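Local structure of 3-keto-5-aminohexanoate cleavage enzyme (Ralstonia eutropha, 3C6C) at residues H66-D71 against N101-L106. The protein probably cleaves beta-keto acids such as 3-keto-5-aminohexanoate in a zinc-dependent reaction. Sequence-based numbering, arbitrary orientation.
With NI (nickel (II) ion), chain B.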
loop_
_atom_site.group_PDB
_atom_site.type_symbol
_atom_site.label_atom_id
_atom_site.label_comp_id
_atom_site.label_asym_id
_atom_site.label_seq_id
_atom_site.Cartn_x
_atom_site.Cartn_y
_atom_site.Cartn_z
ATOM N N HIS A 66 1.971 24.688 19.979
ATOM C CA HIS A 66 3.030 25.066 19.033
ATOM C C HIS A 66 2.928 26.559 18.743
ATOM O O HIS A 66 1.911 27.075 18.287
ATOM C CB HIS A 66 2.973 24.220 17.761
ATOM C CG HIS A 66 3.986 24.607 16.729
ATOM N ND1 HIS A 66 5.331 24.313 16.843
ATOM C CD2 HIS A 66 3.857 25.332 15.591
ATOM C CE1 HIS A 66 5.971 24.780 15.779
ATOM N NE2 HIS A 66 5.095 25.400 15.004
ATOM N N ILE A 67 4.024 27.243 19.054
ATOM C CA ILE A 67 4.084 28.699 19.150
ATOM C C ILE A 67 5.074 29.345 18.172
ATOM O O ILE A 67 6.236 28.930 18.040
ATOM C CB ILE A 67 4.506 29.086 20.602
ATOM C CG1 ILE A 67 3.422 28.694 21.603
ATOM C CG2 ILE A 67 4.895 30.575 20.712
ATOM C CD1 ILE A 67 3.995 28.540 23.028
ATOM N N HIS A 68 4.527 30.304 17.449
ATOM C CA HIS A 68 5.276 31.313 16.693
ATOM C C HIS A 68 4.956 32.649 17.335
ATOM O O HIS A 68 3.996 32.794 18.084
ATOM C CB HIS A 68 4.805 31.435 15.241
ATOM C CG HIS A 68 5.197 30.300 14.349
ATOM N ND1 HIS A 68 6.007 30.467 13.248
ATOM C CD2 HIS A 68 4.837 28.999 14.362
ATOM C CE1 HIS A 68 6.164 29.303 12.646
ATOM N NE2 HIS A 68 5.467 28.394 13.303
ATOM N N VAL A 69 5.763 33.633 16.996
ATOM C CA VAL A 69 5.476 35.031 17.343
ATOM C C VAL A 69 5.367 35.849 16.071
ATOM O O VAL A 69 5.858 35.449 15.011
ATOM C CB VAL A 69 6.550 35.655 18.306
ATOM C CG1 VAL A 69 6.478 34.942 19.653
ATOM C CG2 VAL A 69 7.954 35.634 17.701
ATOM N N ARG A 70 4.639 36.956 16.185
ATOM C CA ARG A 70 4.392 37.863 15.079
ATOM C C ARG A 70 4.813 39.276 15.457
ATOM O O ARG A 70 4.837 39.654 16.639
ATOM C CB ARG A 70 2.897 37.845 14.708
ATOM C CG ARG A 70 2.428 36.570 14.024
ATOM C CD ARG A 70 0.911 36.598 13.737
ATOM N NE ARG A 70 0.497 35.360 13.082
ATOM C CZ ARG A 70 0.453 35.170 11.767
ATOM N NH1 ARG A 70 0.816 36.143 10.926
ATOM N NH2 ARG A 70 0.072 33.996 11.280
ATOM N N ASP A 71 5.158 40.062 14.456
ATOM C CA ASP A 71 5.431 41.483 14.714
ATOM C C ASP A 71 4.169 42.111 15.285
ATOM O O ASP A 71 3.160 42.146 14.587
ATOM C CB ASP A 71 5.823 42.204 13.427
ATOM C CG ASP A 71 6.082 43.695 13.645
ATOM O OD1 ASP A 71 5.314 44.376 14.364
ATOM O OD2 ASP A 71 7.081 44.166 13.094
ATOM N N ASN A 101 5.915 23.921 22.685
ATOM C CA ASN A 101 6.676 23.579 21.462
ATOM C C ASN A 101 6.910 24.871 20.672
ATOM O O ASN A 101 6.007 25.431 20.037
ATOM C CB ASN A 101 5.912 22.501 20.661
ATOM C CG ASN A 101 6.540 22.186 19.287
ATOM O OD1 ASN A 101 7.472 22.842 18.841
ATOM N ND2 ASN A 101 5.986 21.180 18.598
ATOM N N LEU A 102 8.120 25.390 20.778
ATOM C CA LEU A 102 8.463 26.616 20.066
ATOM C C LEU A 102 9.009 26.308 18.686
ATOM O O LEU A 102 9.812 25.400 18.495
ATOM C CB LEU A 102 9.502 27.457 20.825
ATOM C CG LEU A 102 9.127 27.974 22.214
ATOM C CD1 LEU A 102 10.239 28.929 22.734
ATOM C CD2 LEU A 102 7.706 28.546 22.292
ATOM N N THR A 103 8.542 27.084 17.712
ATOM C CA THR A 103 9.080 26.957 16.372
ATOM C C THR A 103 10.580 27.273 16.386
ATOM O O THR A 103 11.051 28.209 17.041
ATOM C CB THR A 103 8.373 27.866 15.335
ATOM O OG1 THR A 103 8.880 27.545 14.028
ATOM C CG2 THR A 103 8.627 29.363 15.643
ATOM N N CYS A 104 11.306 26.457 15.644
ATOM C CA CYS A 104 12.702 26.741 15.349
ATOM C C CYS A 104 12.979 26.500 13.875
ATOM O O CYS A 104 14.090 26.128 13.495
ATOM C CB CYS A 104 13.612 25.907 16.239
ATOM S SG CYS A 104 15.239 26.673 16.474
ATOM N N GLY A 105 11.926 26.686 13.082
ATOM C CA GLY A 105 11.969 26.577 11.613
ATOM C C GLY A 105 12.548 27.823 10.964
ATOM O O GLY A 105 12.904 27.874 9.783
ATOM N N LEU A 106 12.648 28.824 11.808
ATOM C CA LEU A 106 13.176 30.172 11.457
ATOM C C LEU A 106 14.632 30.191 10.993
ATOM O O LEU A 106 15.424 29.326 11.339
ATOM C CB LEU A 106 13.015 31.105 12.667
ATOM C CG LEU A 106 13.626 30.628 14.014
ATOM C CD1 LEU A 106 15.039 31.174 14.267
ATOM C CD2 LEU A 106 12.674 30.980 15.173
HETATM NI NI NI B . 5.196 26.122 12.866
HETATM O O HOH W 1 7.247 25.670 12.819
HETATM O O HOH W 2 5.506 26.654 10.765
HETATM O O HOH W 3 5.191 23.903 11.962
#
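Asn101 pairs with His66 where strands 99-103 and 64-70 run parallel and adjacent in a TIM barrel, at the mouth of which His66, His68 and Glu269 hold a nickel ion. Asn101 O accepts the amide N of Ile67 at 2.9 Å, while the Asn101 side chain meets the edge of the His66 ring: OD1 takes a weak bond from His66 ND1, 3.3 Å away, with amide and ring planes 77° apart. Asn101 OD1 is also bonded to Ser145 on the next strand; with ND1 acting as the donor, NE2 of the same imidazole coordinates the nickel. On the other face of the sheet Leu102 lies alongside Ile67, its CD2 3.7 Å from Ile67 CB, and Val87 of helix 81-92 packs against the isoleucine. Thr103 N closes the backbone pairing on Ile67 O (3.0 Å, 171° at the hydrogen). Thr103 CB sits over one face of the His68 ring, 3.7 Å from the centroid, a CH-pi contact; His68 ND1 is hydrogen-bonded to Asn33. Placed anti to the backbone N (chi1 -173°), Thr103 OG1 reaches the metal's water shell: it receives a weak bond from Gly105 N and hydrogen-bonds at 2.8 Å to a water whose O coordinates the nickel at 2.1 Å.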